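Local atomic coordinates of glycoside hydrolase family 81 (Clostridium thermocellum, PDB entry 6FOP), a protein that probably hydrolyses the internal beta-1,3 linkages of glucans such as laminarin, contributing to beta-1,3-glucan breakdown by the cellulosome of its bacterium. Residues A[18-23]-A[401-406]; A[549-554]-A[575-580]; A[691-696]-A[706-711]. All coordinates share one frame; numbering follows the deposited sequence. Where two conformers were deposited one is given.

Contact 1: A[18-23]-A[401-406]; sequences AKVPQA and IGYPSS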
ATOM      1  N   ALA A  18      13.419   9.626 -23.906  1.00 27.36           N
ATOM      2  CA  ALA A  18      12.629   9.341 -22.711  1.00 24.32           C
ATOM      3  C   ALA A  18      11.337   8.688 -23.143  1.00 23.50           C
ATOM      4  O   ALA A  18      10.808   8.983 -24.227  1.00 27.77           O
ATOM      5  CB  ALA A  18      12.358  10.607 -21.901  1.00 24.36           C
ATOM      6  N   LYS A  19      10.857   7.767 -22.313  1.00 22.99           N
ATOM      7  CA  LYS A  19       9.688   6.988 -22.628  1.00 23.71           C
ATOM      8  C   LYS A  19       8.583   7.296 -21.636  1.00 20.52           C
ATOM      9  O   LYS A  19       8.829   7.734 -20.506  1.00 20.03           O
ATOM     10  CB  LYS A  19      10.035   5.499 -22.639  1.00 28.01           C
ATOM     11  CG  LYS A  19      11.001   5.091 -23.772  1.00 34.66           C
ATOM     12  CD  LYS A  19      10.314   5.203 -25.145  1.00 42.41           C
ATOM     13  CE  LYS A  19      11.268   5.156 -26.325  1.00 51.34           C
ATOM     14  NZ  LYS A  19      10.600   5.543 -27.612  1.00 57.08           N
ATOM     15  N   VAL A  20       7.349   7.087 -22.088  1.00 20.79           N
ATOM     16  CA  VAL A  20       6.156   7.385 -21.312  1.00 20.87           C
ATOM     17  C   VAL A  20       5.247   6.185 -21.379  1.00 19.90           C
ATOM     18  O   VAL A  20       5.434   5.302 -22.226  1.00 20.34           O
ATOM     19  CB  VAL A  20       5.411   8.649 -21.820  1.00 21.07           C
ATOM     20  CG1 VAL A  20       6.254   9.877 -21.572  1.00 22.29           C
ATOM     21  CG2 VAL A  20       5.006   8.549 -23.296  1.00 22.68           C
ATOM     22  N   PRO A  21       4.243   6.141 -20.494  1.00 18.14           N
ATOM     23  CA  PRO A  21       3.290   5.040 -20.642  1.00 19.66           C
ATOM     24  C   PRO A  21       2.540   5.079 -21.971  1.00 20.50           C
ATOM     25  O   PRO A  21       2.411   6.136 -22.584  1.00 21.34           O
ATOM     26  CB  PRO A  21       2.299   5.263 -19.512  1.00 22.06           C
ATOM     27  CG  PRO A  21       2.911   6.234 -18.616  1.00 24.33           C
ATOM     28  CD  PRO A  21       3.921   7.021 -19.359  1.00 21.17           C
ATOM     29  N   GLN A  22       2.037   3.915 -22.379  1.00 20.57           N
ATOM     30  CA  GLN A  22       1.332   3.768 -23.645  1.00 19.81           C
ATOM     31  C   GLN A  22       0.249   4.836 -23.849  1.00 19.31           C
ATOM     32  O   GLN A  22      -0.419   5.287 -22.907  1.00 20.06           O
ATOM     33  CB  GLN A  22       0.716   2.375 -23.755  1.00 20.31           C
ATOM     34  CG  GLN A  22      -0.316   2.080 -22.699  1.00 20.35           C
ATOM     35  CD  GLN A  22      -0.827   0.667 -22.732  1.00 21.35           C
ATOM     36  OE1 GLN A  22      -0.057  -0.302 -22.681  1.00 22.98           O
ATOM     37  NE2 GLN A  22      -2.138   0.536 -22.774  1.00 22.64           N
ATOM     38  N   ALA A  23       0.080   5.201 -25.105  1.00 20.61           N
ATOM     39  CA  ALA A  23      -0.935   6.175 -25.499  1.00 21.61           C
ATOM     40  C   ALA A  23      -2.355   5.669 -25.261  1.00 21.29           C
ATOM     41  O   ALA A  23      -3.224   6.438 -24.846  1.00 22.19           O
ATOM     42  CB  ALA A  23      -0.762   6.527 -26.965  1.00 22.63           C
ATOM     43  N   ILE A 401       6.692  12.113 -13.791  1.00 15.79           N
ATOM     44  CA  ILE A 401       7.739  11.125 -14.034  1.00 16.75           C
ATOM     45  C   ILE A 401       9.068  11.854 -13.969  1.00 15.96           C
ATOM     46  O   ILE A 401       9.282  12.836 -14.672  1.00 17.46           O
ATOM     47  CB  ILE A 401       7.589  10.449 -15.420  1.00 16.75           C
ATOM     48  CG1 ILE A 401       6.197   9.774 -15.548  1.00 18.33           C
ATOM     49  CG2 ILE A 401       8.733   9.474 -15.689  1.00 18.15           C
ATOM     50  CD1 ILE A 401       5.842   9.411 -16.972  1.00 18.75           C
ATOM     51  N   GLY A 402       9.979  11.358 -13.145  1.00 15.01           N
ATOM     52  CA  GLY A 402      11.324  11.913 -13.110  1.00 16.33           C
ATOM     53  C   GLY A 402      12.227  11.251 -14.135  1.00 14.98           C
ATOM     54  O   GLY A 402      12.161  10.021 -14.337  1.00 15.10           O
ATOM     55  N   TYR A 403      13.112  12.040 -14.743  1.00 16.14           N
ATOM     56  CA  TYR A 403      14.107  11.521 -15.710  1.00 16.33           C
ATOM     57  C   TYR A 403      15.509  11.880 -15.232  1.00 16.00           C
ATOM     58  O   TYR A 403      15.716  13.029 -14.853  1.00 18.26           O
ATOM     59  CB  TYR A 403      13.874  12.034 -17.124  1.00 16.49           C
ATOM     60  CG  TYR A 403      12.583  11.506 -17.724  1.00 16.26           C
ATOM     61  CD1 TYR A 403      12.421  10.145 -18.018  1.00 17.12           C
ATOM     62  CD2 TYR A 403      11.514  12.343 -17.950  1.00 19.55           C
ATOM     63  CE1 TYR A 403      11.214   9.661 -18.521  1.00 17.90           C
ATOM     64  CE2 TYR A 403      10.320  11.870 -18.468  1.00 19.68           C
ATOM     65  CZ  TYR A 403      10.183  10.534 -18.758  1.00 18.23           C
ATOM     66  OH  TYR A 403       8.965  10.118 -19.273  1.00 20.68           O
ATOM     67  N   PRO A 404      16.464  10.939 -15.257  1.00 16.82           N
ATOM     68  CA  PRO A 404      16.301   9.570 -15.785  1.00 17.30           C
ATOM     69  C   PRO A 404      15.459   8.650 -14.899  1.00 16.07           C
ATOM     70  O   PRO A 404      15.441   8.773 -13.667  1.00 17.06           O
ATOM     71  CB  PRO A 404      17.734   9.026 -15.877  1.00 19.67           C
ATOM     72  CG  PRO A 404      18.628  10.116 -15.431  1.00 22.37           C
ATOM     73  CD  PRO A 404      17.856  11.237 -14.860  1.00 19.44           C
ATOM     74  N   SER A 405      14.713   7.779 -15.575  1.00 17.31           N
ATOM     75  CA  SER A 405      13.813   6.838 -14.925  0.66 17.26           C
ATOM     76  C   SER A 405      14.530   5.528 -14.685  1.00 17.09           C
ATOM     77  O   SER A 405      15.671   5.324 -15.160  1.00 18.58           O
ATOM     78  CB  SER A 405      12.648   6.571 -15.863  0.66 18.44           C
ATOM     79  OG  SER A 405      13.140   6.068 -17.085  0.66 21.29           O
ATOM     80  N   SER A 406      13.867   4.631 -13.973  1.00 15.87           N
ATOM     81  CA  SER A 406      14.427   3.288 -13.814  1.00 16.59           C
ATOM     82  C   SER A 406      13.349   2.296 -13.408  1.00 15.87           C
ATOM     83  O   SER A 406      12.317   2.679 -12.813  1.00 15.48           O
ATOM     84  CB  SER A 406      15.584   3.276 -12.821  1.00 17.29           C
ATOM     85  OG  SER A 406      15.149   3.760 -11.568  1.00 17.20           O
TER
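The two-stranded hairpin of strands 390-394 and 399-403, in the glycoside hydrolase family 81 C-terminal domain, presents Y403 and I401 to the irregular N-terminal stretch 18-23. It illustrates how a strand with two inward residues can hold a loop remote in sequence: the two partners are almost four hundred residues apart, yet Y403 alone touches three successive residues of the loop. A18 sits over one face of its ring, with CB 3.8 Å from the ring centroid and only 16° off the normal, a CH-pi contact displaced somewhat toward the rim at CE1. At the ring edge the phenol is polar: Y403 OH donates to K19 O across 2.7 Å, approaching from well above the carbonyl plane rather than along a lone pair. CG of Y403 stands beside its own backbone N and anti to the carbonyl carbon (chi1 -67°), which carries the ring out from the strand to the loop. V20 adds a contact at the same hydroxyl, where CG1 lies 3.6 Å from Y403 OH. Y403 also makes backbone hydrogen bonds with L390 and with K389, a calcium ligand; a bound calcium ion lies about 10 Å from the Y403 side chain. A bound methylpentanediol, probably from the crystallisation liquor, lies about 4 Å from the side chain of A18. Two residues back along the strand, I401 completes the join by purely apolar means. Its outermost methyl, CD1, meets the proline ring of P21 at CD, 3.9 Å away.

Contact 2: A[549-554]-A[575-580]; sequences HNYASM and GINFLP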
ATOM      1  N   HIS A 549       7.610 -20.827   5.489  1.00 17.25           N
ATOM      2  CA  HIS A 549       8.336 -19.678   6.025  1.00 17.44           C
ATOM      3  C   HIS A 549       7.441 -18.907   6.981  1.00 17.23           C
ATOM      4  O   HIS A 549       6.210 -18.967   6.867  1.00 17.76           O
ATOM      5  CB  HIS A 549       8.800 -18.768   4.864  1.00 17.02           C
ATOM      6  CG  HIS A 549       9.506 -19.499   3.767  1.00 18.07           C
ATOM      7  ND1 HIS A 549      10.864 -19.738   3.800  1.00 18.63           N
ATOM      8  CD2 HIS A 549       9.039 -20.145   2.672  1.00 18.77           C
ATOM      9  CE1 HIS A 549      11.211 -20.458   2.750  1.00 20.56           C
ATOM     10  NE2 HIS A 549      10.120 -20.723   2.050  1.00 20.29           N
ATOM     11  N   ASN A 550       8.066 -18.089   7.830  1.00 16.87           N
ATOM     12  CA  ASN A 550       7.403 -17.169   8.745  1.00 16.81           C
ATOM     13  C   ASN A 550       7.301 -15.728   8.215  1.00 15.56           C
ATOM     14  O   ASN A 550       6.920 -14.821   8.943  1.00 16.14           O
ATOM     15  CB  ASN A 550       8.051 -17.210  10.135  1.00 17.21           C
ATOM     16  CG  ASN A 550       9.465 -16.629  10.171  1.00 18.80           C
ATOM     17  OD1 ASN A 550       9.885 -15.844   9.315  1.00 18.43           O
ATOM     18  ND2 ASN A 550      10.242 -17.096  11.150  1.00 20.17           N
ATOM     19  N   TYR A 551       7.613 -15.570   6.932  1.00 14.90           N
ATOM     20  CA  TYR A 551       7.792 -14.289   6.274  1.00 14.57           C
ATOM     21  C   TYR A 551       7.486 -14.492   4.801  1.00 14.03           C
ATOM     22  O   TYR A 551       7.887 -15.506   4.242  1.00 14.60           O
ATOM     23  CB  TYR A 551       9.249 -13.854   6.445  1.00 14.42           C
ATOM     24  CG  TYR A 551       9.738 -12.773   5.490  1.00 13.75           C
ATOM     25  CD1 TYR A 551       9.140 -11.496   5.481  1.00 14.60           C
ATOM     26  CD2 TYR A 551      10.764 -13.017   4.602  1.00 14.40           C
ATOM     27  CE1 TYR A 551       9.582 -10.511   4.622  1.00 14.12           C
ATOM     28  CE2 TYR A 551      11.209 -12.040   3.741  1.00 13.75           C
ATOM     29  CZ  TYR A 551      10.628 -10.772   3.767  1.00 13.87           C
ATOM     30  OH  TYR A 551      11.100  -9.795   2.944  1.00 13.66           O
ATOM     31  N   ALA A 552       6.770 -13.534   4.215  1.00 13.83           N
ATOM     32  CA  ALA A 552       6.601 -13.449   2.765  1.00 14.09           C
ATOM     33  C   ALA A 552       7.285 -12.178   2.292  1.00 13.96           C
ATOM     34  O   ALA A 552       6.989 -11.088   2.791  1.00 14.55           O
ATOM     35  CB  ALA A 552       5.124 -13.421   2.369  1.00 15.07           C
ATOM     36  N   SER A 553       8.173 -12.311   1.313  1.00 13.26           N
ATOM     37  CA  SER A 553       8.869 -11.150   0.743  1.00 13.30           C
ATOM     38  C   SER A 553       8.088 -10.429  -0.347  1.00 13.51           C
ATOM     39  O   SER A 553       8.319  -9.236  -0.554  1.00 15.11           O
ATOM     40  CB  SER A 553      10.254 -11.563   0.244  1.00 15.17           C
ATOM     41  OG  SER A 553      10.190 -12.704  -0.572  1.00 14.92           O
ATOM     42  N   MET A 554       7.204 -11.148  -1.050  1.00 13.09           N
ATOM     43  CA  MET A 554       6.337 -10.550  -2.065  1.00 14.03           C
ATOM     44  C   MET A 554       4.898 -10.976  -1.883  1.00 14.07           C
ATOM     45  O   MET A 554       4.611 -12.158  -1.736  1.00 15.42           O
ATOM     46  CB  MET A 554       6.814 -10.871  -3.482  1.00 16.74           C
ATOM     47  CG  MET A 554       8.135 -10.268  -3.805  1.00 17.91           C
ATOM     48  SD  MET A 554       8.707 -10.298  -5.501  1.00 23.66           S
ATOM     49  CE  MET A 554       7.372  -9.504  -6.285  1.00 20.56           C
ATOM     50  N   GLY A 575      15.793  -8.741   4.015  1.00 12.72           N
ATOM     51  CA  GLY A 575      16.150  -7.338   4.184  1.00 12.24           C
ATOM     52  C   GLY A 575      15.348  -6.358   3.347  1.00 11.84           C
ATOM     53  O   GLY A 575      15.252  -5.169   3.718  1.00 12.81           O
ATOM     54  N   ILE A 576      14.788  -6.803   2.208  1.00 12.36           N
ATOM     55  CA  ILE A 576      14.015  -5.870   1.394  1.00 13.31           C
ATOM     56  C   ILE A 576      12.759  -5.379   2.089  1.00 12.61           C
ATOM     57  O   ILE A 576      12.167  -4.427   1.608  1.00 13.72           O
ATOM     58  CB  ILE A 576      13.634  -6.411  -0.008  1.00 13.66           C
ATOM     59  CG1 ILE A 576      12.714  -7.655   0.063  1.00 14.63           C
ATOM     60  CG2 ILE A 576      14.879  -6.682  -0.862  1.00 14.57           C
ATOM     61  CD1 ILE A 576      11.663  -7.672  -1.021  1.00 16.60           C
ATOM     62  N   ASN A 577      12.312  -6.033   3.169  1.00 12.28           N
ATOM     63  CA  ASN A 577      11.183  -5.537   3.944  1.00 12.17           C
ATOM     64  C   ASN A 577      11.572  -4.830   5.223  1.00 12.25           C
ATOM     65  O   ASN A 577      10.739  -4.533   6.059  1.00 11.94           O
ATOM     66  CB  ASN A 577      10.122  -6.638   4.139  1.00 12.48           C
ATOM     67  CG  ASN A 577       9.166  -6.657   2.984  1.00 11.79           C
ATOM     68  OD1 ASN A 577       8.321  -5.764   2.871  1.00 12.80           O
ATOM     69  ND2 ASN A 577       9.368  -7.586   2.044  1.00 13.03           N
ATOM     70  N   PHE A 578      12.879  -4.600   5.368  1.00 12.87           N
ATOM     71  CA  PHE A 578      13.378  -3.740   6.435  1.00 12.45           C
ATOM     72  C   PHE A 578      13.843  -2.395   5.895  1.00 12.24           C
ATOM     73  O   PHE A 578      13.528  -1.344   6.483  1.00 12.90           O
ATOM     74  CB  PHE A 578      14.552  -4.395   7.192  1.00 12.52           C
ATOM     75  CG  PHE A 578      14.322  -5.831   7.640  1.00 13.01           C
ATOM     76  CD1 PHE A 578      13.065  -6.348   7.895  1.00 13.29           C
ATOM     77  CD2 PHE A 578      15.409  -6.666   7.833  1.00 13.73           C
ATOM     78  CE1 PHE A 578      12.907  -7.666   8.278  1.00 13.35           C
ATOM     79  CE2 PHE A 578      15.259  -7.989   8.206  1.00 14.67           C
ATOM     80  CZ  PHE A 578      13.992  -8.495   8.445  1.00 13.95           C
ATOM     81  N   LEU A 579      14.615  -2.404   4.811  1.00 12.58           N
ATOM     82  CA  LEU A 579      15.258  -1.167   4.364  1.00 13.18           C
ATOM     83  C   LEU A 579      14.282  -0.283   3.570  1.00 12.36           C
ATOM     84  O   LEU A 579      13.379  -0.792   2.869  1.00 13.27           O
ATOM     85  CB  LEU A 579      16.541  -1.483   3.602  1.00 14.62           C
ATOM     86  CG  LEU A 579      16.429  -1.957   2.163  1.00 15.73           C
ATOM     87  CD1 LEU A 579      16.267  -0.784   1.181  1.00 16.18           C
ATOM     88  CD2 LEU A 579      17.675  -2.766   1.806  1.00 17.85           C
ATOM     89  N   PRO A 580      14.441   1.037   3.622  1.00 12.15           N
ATOM     90  CA  PRO A 580      15.418   1.734   4.453  1.00 12.06           C
ATOM     91  C   PRO A 580      14.972   1.767   5.912  1.00 12.13           C
ATOM     92  O   PRO A 580      13.811   2.011   6.216  1.00 13.91           O
ATOM     93  CB  PRO A 580      15.431   3.140   3.864  1.00 12.74           C
ATOM     94  CG  PRO A 580      14.023   3.322   3.370  1.00 12.67           C
ATOM     95  CD  PRO A 580      13.575   1.971   2.885  1.00 13.91           C
TER
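The ring of Y551 and the amide of N577 meet with their planes 75° apart, and the amide nitrogen lies at the edge of the phenol, near the ring plane; one face of the ring is covered by S553 N from the tyrosine's own segment, 3.8 Å above the plane. N577 ND2 donates to Y551 OH at 2.9 Å, nearly straight at 162° and close to the amide plane. A second, weak bond runs from the same ND2 to S553 O at 3.3 Å, and A492 O is a further acceptor. These carbonyls need an N-H on that side, which supports the placing of ND2; S494 OG, bonded to OD1, is compatible with it. In Y551, CG is anti to the backbone N (chi1 162°), and the ring thereby extends to the loop after helix 570-575. I576 CD1 packs 3.7 Å from S553 O, where S553 and M554 form a classic beta bulge opposite C561. The Y551 side chain lies about 4 Å from the nickel ion held by H562, H574, E601 and E605. Because Y551 OH also bonds to K573 O, it accepts from N577 while donating to that carbonyl. A buried phenol is thus satisfied in both roles and its hydroxyl rotation fixed.

Contact 3: A[691-696]-A[706-711]; sequences SSAKKV and VGPHSM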
ATOM      1  N   SER A 691       6.763  26.093  16.437  1.00 24.04           N
ATOM      2  CA  SER A 691       7.441  27.275  16.947  1.00 25.20           C
ATOM      3  C   SER A 691       7.041  27.661  18.369  1.00 25.95           C
ATOM      4  O   SER A 691       7.501  28.692  18.865  1.00 30.08           O
ATOM      5  CB  SER A 691       7.206  28.451  16.002  1.00 27.62           C
ATOM      6  OG  SER A 691       7.880  28.199  14.784  1.00 30.51           O
ATOM      7  N   SER A 692       6.206  26.852  19.018  1.00 26.66           N
ATOM      8  CA  SER A 692       5.814  27.064  20.425  1.00 28.83           C
ATOM      9  C   SER A 692       6.240  25.864  21.256  1.00 25.73           C
ATOM     10  O   SER A 692       6.232  24.723  20.766  1.00 24.83           O
ATOM     11  CB  SER A 692       4.290  27.192  20.543  1.00 31.67           C
ATOM     12  OG  SER A 692       3.781  28.209  19.709  1.00 38.05           O
ATOM     13  N   ALA A 693       6.556  26.100  22.527  1.00 26.75           N
ATOM     14  CA  ALA A 693       6.755  24.999  23.472  1.00 24.68           C
ATOM     15  C   ALA A 693       5.507  24.113  23.554  1.00 23.80           C
ATOM     16  O   ALA A 693       4.385  24.601  23.420  1.00 24.40           O
ATOM     17  CB  ALA A 693       7.091  25.528  24.843  1.00 25.99           C
ATOM     18  N   LYS A 694       5.735  22.811  23.740  1.00 20.96           N
ATOM     19  CA  LYS A 694       4.674  21.803  23.835  1.00 21.57           C
ATOM     20  C   LYS A 694       4.748  21.132  25.179  1.00 19.44           C
ATOM     21  O   LYS A 694       5.843  20.855  25.687  1.00 22.26           O
ATOM     22  CB  LYS A 694       4.824  20.712  22.771  1.00 22.08           C
ATOM     23  CG  LYS A 694       4.298  21.020  21.392  1.00 23.81           C
ATOM     24  CD  LYS A 694       4.516  19.800  20.496  1.00 22.77           C
ATOM     25  CE  LYS A 694       4.121  20.083  19.055  1.00 24.37           C
ATOM     26  NZ  LYS A 694       2.651  20.384  18.980  1.00 22.85           N
ATOM     27  N   LYS A 695       3.590  20.856  25.766  1.00 20.35           N
ATOM     28  CA  LYS A 695       3.493  19.938  26.879  1.00 20.04           C
ATOM     29  C   LYS A 695       2.980  18.624  26.319  1.00 20.06           C
ATOM     30  O   LYS A 695       1.880  18.585  25.752  1.00 20.34           O
ATOM     31  CB  LYS A 695       2.530  20.442  27.945  1.00 22.69           C
ATOM     32  CG  LYS A 695       2.400  19.498  29.128  1.00 25.29           C
ATOM     33  CD  LYS A 695       1.236  19.889  30.033  1.00 32.84           C
ATOM     34  CE  LYS A 695       1.663  20.770  31.169  1.00 40.10           C
ATOM     35  NZ  LYS A 695       0.529  20.869  32.135  1.00 46.25           N
ATOM     36  N   VAL A 696       3.780  17.574  26.466  1.00 17.73           N
ATOM     37  CA  VAL A 696       3.461  16.230  25.945  1.00 16.48           C
ATOM     38  C   VAL A 696       3.209  15.314  27.118  1.00 16.69           C
ATOM     39  O   VAL A 696       4.045  15.190  28.029  1.00 17.49           O
ATOM     40  CB  VAL A 696       4.590  15.686  25.049  1.00 16.40           C
ATOM     41  CG1 VAL A 696       4.232  14.277  24.560  1.00 16.98           C
ATOM     42  CG2 VAL A 696       4.857  16.651  23.898  1.00 17.93           C
ATOM     43  N   VAL A 706       8.665  20.527  26.029  1.00 19.32           N
ATOM     44  CA  VAL A 706       9.652  20.475  24.954  1.00 19.75           C
ATOM     45  C   VAL A 706       9.643  21.804  24.231  1.00 21.00           C
ATOM     46  O   VAL A 706       8.605  22.254  23.739  1.00 20.66           O
ATOM     47  CB  VAL A 706       9.350  19.339  23.958  1.00 20.38           C
ATOM     48  CG1 VAL A 706      10.477  19.230  22.927  1.00 21.23           C
ATOM     49  CG2 VAL A 706       9.142  18.048  24.736  1.00 20.98           C
ATOM     50  N   GLY A 707      10.811  22.430  24.151  1.00 21.22           N
ATOM     51  CA  GLY A 707      10.913  23.707  23.494  1.00 21.40           C
ATOM     52  C   GLY A 707      10.698  23.636  21.982  1.00 21.28           C
ATOM     53  O   GLY A 707      10.750  22.566  21.389  1.00 21.19           O
ATOM     54  N   PRO A 708      10.417  24.781  21.360  1.00 23.20           N
ATOM     55  CA  PRO A 708      10.229  24.824  19.915  1.00 22.36           C
ATOM     56  C   PRO A 708      11.419  24.298  19.115  1.00 21.73           C
ATOM     57  O   PRO A 708      12.566  24.484  19.523  1.00 22.91           O
ATOM     58  CB  PRO A 708      10.010  26.319  19.629  1.00 24.86           C
ATOM     59  CG  PRO A 708      10.648  27.019  20.760  1.00 27.60           C
ATOM     60  CD  PRO A 708      10.476  26.138  21.948  1.00 24.15           C
ATOM     61  N   HIS A 709      11.127  23.597  18.020  1.00 20.57           N
ATOM     62  CA  HIS A 709      12.159  23.111  17.095  1.00 19.22           C
ATOM     63  C   HIS A 709      13.273  22.384  17.834  1.00 19.37           C
ATOM     64  O   HIS A 709      14.443  22.675  17.637  1.00 22.47           O
ATOM     65  CB  HIS A 709      12.697  24.243  16.227  1.00 21.01           C
ATOM     66  CG  HIS A 709      11.626  24.963  15.484  1.00 21.37           C
ATOM     67  ND1 HIS A 709      10.873  24.360  14.502  1.00 22.41           N
ATOM     68  CD2 HIS A 709      11.132  26.217  15.618  1.00 23.66           C
ATOM     69  CE1 HIS A 709       9.991  25.221  14.034  1.00 23.30           C
ATOM     70  NE2 HIS A 709      10.118  26.353  14.698  1.00 25.28           N
ATOM     71  N   SER A 710      12.895  21.412  18.654  0.65 19.69           N
ATOM     72  CA  SER A 710      13.881  20.640  19.364  0.65 20.34           C
ATOM     73  C   SER A 710      13.444  19.253  19.721  0.65 19.12           C
ATOM     74  O   SER A 710      12.233  18.942  19.802  0.65 18.97           O
ATOM     75  CB  SER A 710      14.269  21.351  20.638  0.65 22.51           C
ATOM     76  OG  SER A 710      13.252  21.216  21.604  0.65 23.46           O
ATOM     77  N   MET A 711      14.462  18.433  19.940  1.00 18.82           N
ATOM     78  CA  MET A 711      14.303  17.086  20.485  0.58 18.12           C
ATOM     79  C   MET A 711      14.548  17.113  21.982  1.00 17.61           C
ATOM     80  O   MET A 711      15.454  17.799  22.472  1.00 21.75           O
ATOM     81  CB  MET A 711      15.267  16.075  19.834  0.58 19.03           C
ATOM     82  CG  MET A 711      15.005  14.613  20.197  0.58 18.94           C
ATOM     83  SD  MET A 711      15.738  13.367  19.095  0.58 18.84           S
ATOM     84  CE  MET A 711      14.568  13.430  17.756  0.58 17.43           C
TER
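V706 O is gripped from several directions: K694 N donates to it at 2.9 Å and 167°, N688 ND2 supplies a second hydrogen bond, and A693 CA comes within 3.3 Å of it as a CA-H...O contact. The return bond, V706 N to K694 O, is also 2.9 Å, so K694 and V706 form an antiparallel hydrogen-bonded pair. On the side toward S691 and H709 the pairing ends in loops, and side chains take over. P708 lays its ring against the backbone of S691, with P708 CB 3.5 Å from S691 C, while its CD faces A693. Farther out, S691 OG and H709 NE2 are hydrogen-bonded at 2.9 Å, the serine oxygen meeting the imidazole edge near the ring plane. The histidine CG lies beside its backbone N (chi1 -55°), a placing that brings NE2 to the serine. H709 takes up a left-handed backbone conformation, and together with S710 it faces N688 on strand 681-688: the arrangement is a G1 beta bulge, by which the chain leaves the hairpin of 694-697 and 703-706 and enters strand 710-715.

Overall arrangement
In series along the chain, the contacts exemplify three scales of tertiary closure: contact 1 joins distant parts of the sequence, contact 2 two nearby loops, and contact 3 the two ends of one hairpin. Contacts 1 and 2 have centres 28 Å apart and nearest atoms about 14 Å apart. Contact 3 stands at the periphery, its centre 43 Å from contact 1 and 36 Å from contact 2. A calcium ion lies about 10 Å from the Y403 side chain of contact 1, nickel beside the tyrosine of contact 2. Methylpentanediol, probably from the crystallisation liquor, is bound about 4 Å from A18 and from I576. Burial falls from contact 2, whose touching residues are all buried, through contact 1 to contact 3.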